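Local coordinates for IscA (Thermosynechococcus elongatus, PDB 1X0G), which binds an exposed [2Fe-2S] cluster as an asymmetric homodimer and probably serves as a scaffold on which iron-sulfur clusters are assembled, at residues L4-I9 with Q58-T63; L28-Q33 with E72-L77; Y42-V47 with F90-P95. All blocks are in the same frame, centred on the assembly; numbering follows the deposited sequence.

Contact 1. Residues L4-I9 with Q58-T63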
# COMPACT_ATOMS: atom_id res chain seq x y z
N LEU C 4 -26.49 7.46 -8.85
CA LEU C 4 -26.01 8.16 -10.03
C LEU C 4 -26.89 9.29 -10.41
O LEU C 4 -28.13 9.13 -10.44
CB LEU C 4 -25.90 7.22 -11.19
CG LEU C 4 -24.48 6.68 -11.07
CD1 LEU C 4 -24.56 5.40 -10.28
CD2 LEU C 4 -23.87 6.45 -12.41
N THR C 5 -26.27 10.42 -10.72
CA THR C 5 -27.00 11.55 -11.26
C THR C 5 -27.28 11.25 -12.70
O THR C 5 -26.48 10.55 -13.32
CB THR C 5 -26.21 12.82 -11.20
OG1 THR C 5 -25.00 12.63 -11.95
CG2 THR C 5 -25.94 13.16 -9.76
N PRO C 6 -28.39 11.75 -13.24
CA PRO C 6 -28.62 11.55 -14.67
C PRO C 6 -27.41 12.04 -15.45
O PRO C 6 -26.96 11.38 -16.36
CB PRO C 6 -29.86 12.39 -14.96
CG PRO C 6 -30.55 12.45 -13.69
CD PRO C 6 -29.49 12.51 -12.62
N ALA C 7 -26.84 13.18 -15.07
CA ALA C 7 -25.60 13.62 -15.70
C ALA C 7 -24.57 12.46 -15.85
O ALA C 7 -24.18 12.11 -16.99
CB ALA C 7 -25.01 14.88 -14.96
N ALA C 8 -24.18 11.82 -14.73
CA ALA C 8 -23.38 10.56 -14.80
C ALA C 8 -24.00 9.42 -15.71
O ALA C 8 -23.33 8.82 -16.54
CB ALA C 8 -23.05 10.09 -13.42
N ILE C 9 -25.30 9.18 -15.63
CA ILE C 9 -25.95 8.20 -16.53
C ILE C 9 -25.74 8.50 -17.99
O ILE C 9 -25.45 7.60 -18.79
CB ILE C 9 -27.46 8.15 -16.31
CG1 ILE C 9 -27.78 7.75 -14.89
CG2 ILE C 9 -28.09 7.17 -17.27
CD1 ILE C 9 -27.36 6.31 -14.59
N GLN C 58 -29.74 -1.06 -8.78
CA GLN C 58 -30.42 -0.70 -10.04
C GLN C 58 -30.77 0.77 -10.05
O GLN C 58 -31.61 1.17 -9.25
CB GLN C 58 -31.77 -1.45 -10.16
CG GLN C 58 -31.75 -2.74 -10.99
CD GLN C 58 -30.36 -3.35 -10.98
OE1 GLN C 58 -29.49 -2.93 -11.75
NE2 GLN C 58 -30.12 -4.29 -10.04
N SER C 59 -30.18 1.56 -10.94
CA SER C 59 -30.70 2.92 -11.16
C SER C 59 -30.88 3.36 -12.63
O SER C 59 -29.97 3.25 -13.45
CB SER C 59 -29.85 3.95 -10.41
OG SER C 59 -30.60 5.14 -10.30
N GLN C 60 -32.06 3.86 -12.96
CA GLN C 60 -32.26 4.52 -14.25
C GLN C 60 -31.95 3.64 -15.46
O GLN C 60 -31.48 4.13 -16.50
CB GLN C 60 -31.40 5.77 -14.31
CG GLN C 60 -31.18 6.42 -12.96
CD GLN C 60 -30.99 7.91 -13.06
OE1 GLN C 60 -30.56 8.56 -12.12
NE2 GLN C 60 -31.31 8.46 -14.22
N GLY C 61 -32.24 2.34 -15.33
CA GLY C 61 -31.99 1.37 -16.39
C GLY C 61 -30.52 0.99 -16.45
O GLY C 61 -30.03 0.58 -17.51
N TRP C 62 -29.81 1.17 -15.33
CA TRP C 62 -28.40 0.84 -15.22
C TRP C 62 -28.11 0.02 -14.02
O TRP C 62 -28.50 0.38 -12.91
CB TRP C 62 -27.54 2.07 -15.08
CG TRP C 62 -27.17 2.55 -16.35
CD1 TRP C 62 -27.95 3.25 -17.20
CD2 TRP C 62 -25.93 2.35 -17.00
NE1 TRP C 62 -27.27 3.52 -18.35
CE2 TRP C 62 -26.03 2.97 -18.27
CE3 TRP C 62 -24.74 1.72 -16.65
CZ2 TRP C 62 -24.98 2.98 -19.19
CZ3 TRP C 62 -23.68 1.73 -17.56
CH2 TRP C 62 -23.82 2.35 -18.83
N THR C 63 -27.34 -1.03 -14.23
CA THR C 63 -26.89 -1.85 -13.12
C THR C 63 -25.57 -1.35 -12.52
O THR C 63 -24.59 -1.07 -13.22
CB THR C 63 -26.78 -3.32 -13.49
OG1 THR C 63 -27.93 -3.70 -14.31
CG2 THR C 63 -26.72 -4.14 -12.22

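Contact 2. Residues L28-Q33 with E72-L77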
# COMPACT_ATOMS: atom_id res chain seq x y z
N LEU C 28 -21.99 -0.88 -14.50
CA LEU C 28 -20.92 -0.09 -14.01
C LEU C 28 -20.44 -0.71 -12.77
O LEU C 28 -21.19 -0.85 -11.82
CB LEU C 28 -21.41 1.28 -13.61
CG LEU C 28 -20.35 2.18 -12.95
CD1 LEU C 28 -19.29 2.45 -13.98
CD2 LEU C 28 -20.97 3.53 -12.48
N ARG C 29 -19.17 -1.03 -12.75
CA ARG C 29 -18.64 -1.73 -11.62
C ARG C 29 -17.73 -0.78 -10.95
O ARG C 29 -16.87 -0.17 -11.59
CB ARG C 29 -17.94 -2.97 -12.07
CG ARG C 29 -17.21 -3.64 -10.98
CD ARG C 29 -16.90 -5.05 -11.37
NE ARG C 29 -16.86 -5.92 -10.20
CZ ARG C 29 -15.82 -5.98 -9.38
NH1 ARG C 29 -14.77 -5.19 -9.66
NH2 ARG C 29 -15.83 -6.77 -8.30
N ILE C 30 -17.99 -0.58 -9.66
CA ILE C 30 -17.19 0.28 -8.80
C ILE C 30 -16.41 -0.55 -7.76
O ILE C 30 -16.90 -1.56 -7.15
CB ILE C 30 -18.05 1.25 -8.08
CG1 ILE C 30 -18.90 2.00 -9.05
CG2 ILE C 30 -17.23 2.41 -7.46
CD1 ILE C 30 -19.70 3.04 -8.27
N GLN C 31 -15.15 -0.16 -7.61
CA GLN C 31 -14.31 -0.76 -6.58
C GLN C 31 -13.30 0.33 -6.18
O GLN C 31 -13.39 1.44 -6.76
CB GLN C 31 -13.71 -2.05 -7.08
CG GLN C 31 -12.47 -1.94 -7.86
CD GLN C 31 -11.96 -3.30 -8.31
OE1 GLN C 31 -12.44 -4.34 -7.84
NE2 GLN C 31 -11.03 -3.31 -9.24
N VAL C 32 -12.38 0.05 -5.24
CA VAL C 32 -11.31 0.99 -4.90
C VAL C 32 -9.97 0.39 -5.13
O VAL C 32 -9.86 -0.78 -5.29
CB VAL C 32 -11.33 1.37 -3.40
CG1 VAL C 32 -12.59 1.99 -3.04
CG2 VAL C 32 -11.07 0.16 -2.52
N GLN C 33 -8.92 1.18 -5.04
CA GLN C 33 -7.56 0.69 -5.29
C GLN C 33 -6.68 1.54 -4.41
O GLN C 33 -6.95 2.70 -4.32
CB GLN C 33 -7.24 1.14 -6.65
CG GLN C 33 -6.59 0.17 -7.49
CD GLN C 33 -5.49 0.88 -8.35
OE1 GLN C 33 -5.77 1.98 -8.96
NE2 GLN C 33 -4.22 0.29 -8.39
N GLU C 72 -17.99 -1.28 2.57
CA GLU C 72 -17.82 -0.45 3.74
C GLU C 72 -17.28 0.91 3.34
O GLU C 72 -17.63 1.96 3.91
CB GLU C 72 -16.83 -1.12 4.68
CG GLU C 72 -16.30 -2.52 4.18
CD GLU C 72 -15.91 -3.48 5.37
OE1 GLU C 72 -15.54 -2.98 6.47
OE2 GLU C 72 -15.98 -4.73 5.22
N LEU C 73 -16.40 0.90 2.36
CA LEU C 73 -15.82 2.13 1.89
C LEU C 73 -16.76 2.94 0.98
O LEU C 73 -16.50 4.13 0.79
CB LEU C 73 -14.52 1.88 1.18
CG LEU C 73 -13.45 1.16 1.99
CD1 LEU C 73 -12.31 0.80 0.98
CD2 LEU C 73 -12.90 2.05 3.00
N LEU C 74 -17.84 2.34 0.47
CA LEU C 74 -18.59 2.94 -0.65
C LEU C 74 -20.05 3.09 -0.39
O LEU C 74 -20.72 3.77 -1.18
CB LEU C 74 -18.44 2.15 -1.96
CG LEU C 74 -17.06 2.01 -2.61
CD1 LEU C 74 -17.08 1.12 -3.83
CD2 LEU C 74 -16.30 3.30 -2.93
N ARG C 75 -20.58 2.43 0.65
CA ARG C 75 -22.01 2.52 1.01
C ARG C 75 -22.50 3.98 0.88
O ARG C 75 -21.93 4.87 1.51
CB ARG C 75 -22.20 2.02 2.43
CG ARG C 75 -23.69 1.85 2.87
CD ARG C 75 -23.90 0.77 3.97
NE ARG C 75 -23.16 -0.48 3.68
CZ ARG C 75 -23.67 -1.56 3.07
NH1 ARG C 75 -24.96 -1.58 2.69
NH2 ARG C 75 -22.91 -2.64 2.83
N GLY C 76 -23.52 4.24 0.05
CA GLY C 76 -24.05 5.61 -0.06
C GLY C 76 -23.25 6.61 -0.92
O GLY C 76 -23.58 7.81 -1.01
N LEU C 77 -22.21 6.14 -1.58
CA LEU C 77 -21.57 6.97 -2.57
C LEU C 77 -22.64 7.50 -3.53
O LEU C 77 -23.59 6.80 -3.91
CB LEU C 77 -20.62 6.12 -3.36
CG LEU C 77 -19.80 6.83 -4.38
CD1 LEU C 77 -18.78 7.62 -3.57
CD2 LEU C 77 -19.13 5.74 -5.22

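Contact 3. Residues Y42-V47 with F90-P95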
# COMPACT_ATOMS: atom_id res chain seq x y z
N TYR C 42 -11.02 5.61 -6.33
CA TYR C 42 -12.12 4.89 -6.94
C TYR C 42 -11.68 4.26 -8.22
O TYR C 42 -10.77 4.80 -8.95
CB TYR C 42 -13.19 5.83 -7.38
CG TYR C 42 -13.76 6.52 -6.26
CD1 TYR C 42 -13.33 7.78 -5.93
CD2 TYR C 42 -14.73 5.89 -5.48
CE1 TYR C 42 -13.78 8.39 -4.81
CE2 TYR C 42 -15.22 6.53 -4.36
CZ TYR C 42 -14.72 7.77 -4.03
OH TYR C 42 -15.20 8.41 -2.95
N ASP C 43 -12.32 3.16 -8.55
CA ASP C 43 -12.07 2.57 -9.84
C ASP C 43 -13.39 2.15 -10.51
O ASP C 43 -14.24 1.34 -9.97
CB ASP C 43 -11.14 1.40 -9.68
CG ASP C 43 -10.98 0.65 -10.96
OD1 ASP C 43 -9.84 0.65 -11.49
OD2 ASP C 43 -12.00 0.10 -11.50
N LEU C 44 -13.57 2.68 -11.71
CA LEU C 44 -14.78 2.48 -12.40
C LEU C 44 -14.56 1.73 -13.66
O LEU C 44 -13.76 2.12 -14.46
CB LEU C 44 -15.31 3.82 -12.77
CG LEU C 44 -15.89 4.64 -11.61
CD1 LEU C 44 -16.26 6.05 -12.10
CD2 LEU C 44 -17.14 3.99 -10.95
N ALA C 45 -15.31 0.68 -13.89
CA ALA C 45 -15.23 0.01 -15.17
C ALA C 45 -16.64 -0.33 -15.70
O ALA C 45 -17.57 -0.62 -14.96
CB ALA C 45 -14.46 -1.19 -15.01
N LEU C 46 -16.82 -0.24 -17.01
CA LEU C 46 -18.01 -0.86 -17.58
C LEU C 46 -17.66 -2.29 -17.79
O LEU C 46 -16.56 -2.58 -18.28
CB LEU C 46 -18.30 -0.29 -18.94
CG LEU C 46 -18.52 1.20 -18.95
CD1 LEU C 46 -18.30 1.71 -20.40
CD2 LEU C 46 -19.92 1.52 -18.38
N VAL C 47 -18.55 -3.20 -17.45
CA VAL C 47 -18.17 -4.61 -17.49
C VAL C 47 -19.27 -5.39 -18.13
O VAL C 47 -20.37 -4.87 -18.29
CB VAL C 47 -17.85 -5.15 -16.03
CG1 VAL C 47 -16.57 -4.59 -15.52
CG2 VAL C 47 -18.98 -4.80 -15.09
N PHE C 90 -16.00 12.33 -13.63
CA PHE C 90 -16.86 11.90 -12.53
C PHE C 90 -16.48 12.57 -11.27
O PHE C 90 -15.32 12.87 -11.09
CB PHE C 90 -16.76 10.40 -12.37
CG PHE C 90 -17.32 9.70 -13.54
CD1 PHE C 90 -16.47 9.23 -14.55
CD2 PHE C 90 -18.71 9.63 -13.71
CE1 PHE C 90 -17.02 8.66 -15.69
CE2 PHE C 90 -19.27 8.99 -14.83
CZ PHE C 90 -18.44 8.52 -15.82
N ARG C 91 -17.47 12.82 -10.41
CA ARG C 91 -17.26 13.38 -9.09
C ARG C 91 -17.84 12.42 -8.19
O ARG C 91 -18.83 11.81 -8.52
CB ARG C 91 -18.09 14.66 -8.87
CG ARG C 91 -17.47 15.92 -9.32
CD ARG C 91 -16.09 16.22 -8.68
NE ARG C 91 -15.65 17.50 -9.23
CZ ARG C 91 -15.09 17.65 -10.44
NH1 ARG C 91 -14.85 16.57 -11.19
NH2 ARG C 91 -14.78 18.88 -10.88
N PHE C 92 -17.30 12.34 -6.99
CA PHE C 92 -17.81 11.42 -5.99
C PHE C 92 -18.08 12.06 -4.68
O PHE C 92 -17.29 12.82 -4.16
CB PHE C 92 -16.73 10.43 -5.72
CG PHE C 92 -16.39 9.64 -6.90
CD1 PHE C 92 -15.40 10.07 -7.78
CD2 PHE C 92 -17.09 8.49 -7.20
CE1 PHE C 92 -15.08 9.31 -8.91
CE2 PHE C 92 -16.76 7.72 -8.36
CZ PHE C 92 -15.77 8.12 -9.18
N HIS C 93 -19.19 11.73 -4.09
CA HIS C 93 -19.46 12.28 -2.81
C HIS C 93 -19.64 11.02 -1.98
O HIS C 93 -20.58 10.24 -2.21
CB HIS C 93 -20.71 13.14 -2.88
CG HIS C 93 -20.63 14.22 -3.91
ND1 HIS C 93 -20.01 15.44 -3.65
CD2 HIS C 93 -21.08 14.29 -5.19
CE1 HIS C 93 -20.09 16.19 -4.74
NE2 HIS C 93 -20.72 15.51 -5.68
N ASN C 94 -18.72 10.81 -1.05
CA ASN C 94 -18.66 9.59 -0.32
C ASN C 94 -18.81 9.92 1.14
O ASN C 94 -17.92 10.51 1.74
CB ASN C 94 -17.32 8.95 -0.60
CG ASN C 94 -17.16 7.60 0.06
OD1 ASN C 94 -18.01 7.16 0.84
ND2 ASN C 94 -16.04 6.91 -0.28
N PRO C 95 -19.95 9.56 1.71
CA PRO C 95 -20.25 9.72 3.14
C PRO C 95 -19.20 9.09 4.04
O PRO C 95 -19.01 9.53 5.16
CB PRO C 95 -21.57 8.97 3.31
CG PRO C 95 -22.22 9.00 1.98
CD PRO C 95 -21.04 8.88 0.99

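Contact 1. Residues L4-I9 with Q58-T63
T5, whose backbone lies beside the end of the Q60 side chain, has a hydroxyl held by two partners. OG1 accepts the backbone N-H of A8, with T5 OG1 and A8 N 3.0 Å apart and the N-H...O angle 170°, and is also hydrogen-bonded to the carboxylate of D80. T5 thus N-caps the helix starting at P6. Opposite this helix start is a tight β-hairpin with a type I' turn from S59 to W62, in which Q60 and G61 both take positive phi; the S59 N to W62 O and W62 N to S59 O bonds are each 2.8 Å long. Q60 stretches out from the turn, extended beyond CG, and passes obliquely across I9, where I9 CG1 lies 3.7 Å from Q60 CD. The end of Q60 also reaches the ring of P6. I9 divides its branches: with chi1 at -60°, CG1 faces Q60 while CG2, on the side anti to the backbone N, meets the indole of W62 obliquely, 3.9 Å from W62 CD1. I9 CD1 lies between W62 CD1 and Q60 CB, 4.1 Å from each. The indole also packs on L12 and E13 of helix 6-15 and on Q16 just beyond it. Through P6 and I9 the first turn of the helix rests against the hairpin of strands 55-59 and 62-66, while the backbone of T5 is hydrogen-bonded to V79 in strand 78-82.

Contact 2. Residues L28-Q33 with E72-L77
Strand 28-33 packs against the end of a short helix and the type II turn that follows it from L74 to L77, with CA atoms 8.2 Å apart at both Q31-L74 and V32-L73. The layer joined here is the mixed β-sheet of the HesB/IscA fold, where this strand lies between strands 62-66 and 40-46. Along it the side chains alternate, so I30 and V32 both face the helix end. L74 bridges the two with its forked tip: CD1 lies 3.9 Å from I30 CG2, crossing it at a slant, whereas CD2 slides past V32 in the opposite direction and meets V32 CG1. The valine has a second neighbour because its other methyl, CG2, sits between the backbone N and the carbonyl carbon (chi1 -60° for CG1); there V32 CG2 approaches L73 CD1 to 3.8 Å, the side chains nearly perpendicular. At the far end of the row I30 CD1 and L77 CD2 meet tip to tip at 4.1 Å. The turn that delivers L77 is closed by its backbone N-H bonded to L74 O. No hydrogen bond crosses the interface; the side chains meeting across it are aliphatic, and their cluster continues to I66 and the rings of W40 and Y42, while L73 also packs on P34 of the second subunit and V32 on W40 of the third. On the other side of the strand, R29, which forms a salt bridge with D54, directs NH1 to Q31 OE1 at 3.1 Å; the oxygen lies near the guanidinium plane, but NH1 stands well above the amide carbonyl plane.

Contact 3. Residues Y42-V47 with F90-P95
The rings of Y42 and F92 lie face to face, their centroids 3.9 Å apart and their planes only 7° from parallel. Y42 CD1 stands over the centre of the F92 ring, while Y42 CB makes a CH-pi contact with the same ring. At the edge of F92, L44 CD1 comes within 3.6 Å of F92 CZ; that methyl also rests over one face of F90, 4.0 Å from F90 CD1 and offset toward the rim. Beyond the stack, N94, its CG anti to the backbone N, carries its amide to the phenol: N94 ND2 donates to Y42 OH at 3.2 Å, a bent bond (N-H...O 143°) in which the amide and phenol planes are strongly inclined. Bonds from ND2 to L73 O and from the backbone N of N96 to OD1 fix the way this amide is turned. Y42 also stacks with F107, and M86 of the second subunit packs on Y42, L44 and F92. Strands 42-46 and 90-93 belong to different sheets; their axes come within 10.2 Å at closest approach, with 130° between N-to-C directions. This is a largely aromatic core between two β-sheets, its Y42 side chain about 9 Å from the bound [2Fe-2S] cluster.

In the fold
Contacts 2 and 3 lie near the chain centre, their centres about 7 Å apart, and strands 27-34 and 40-46 join them side by side: D43 N lies 2.7 Å from Q31 O, probably a hydrogen bond, and I30 packs on L44. Contact 1 is more peripheral, its centre about 15 and 12 Å from those of contacts 2 and 3. It reaches contact 2 through a probable T63 O to L28 N bond of 2.9 Å, and contact 3 where W62 packs on L46 and A8 on F90. Contact 1 is remote from the [2Fe-2S] site, whereas the side chain of F92 in contact 3 is about 6 Å from G104, a cluster-binding residue like C37, C101 and C103.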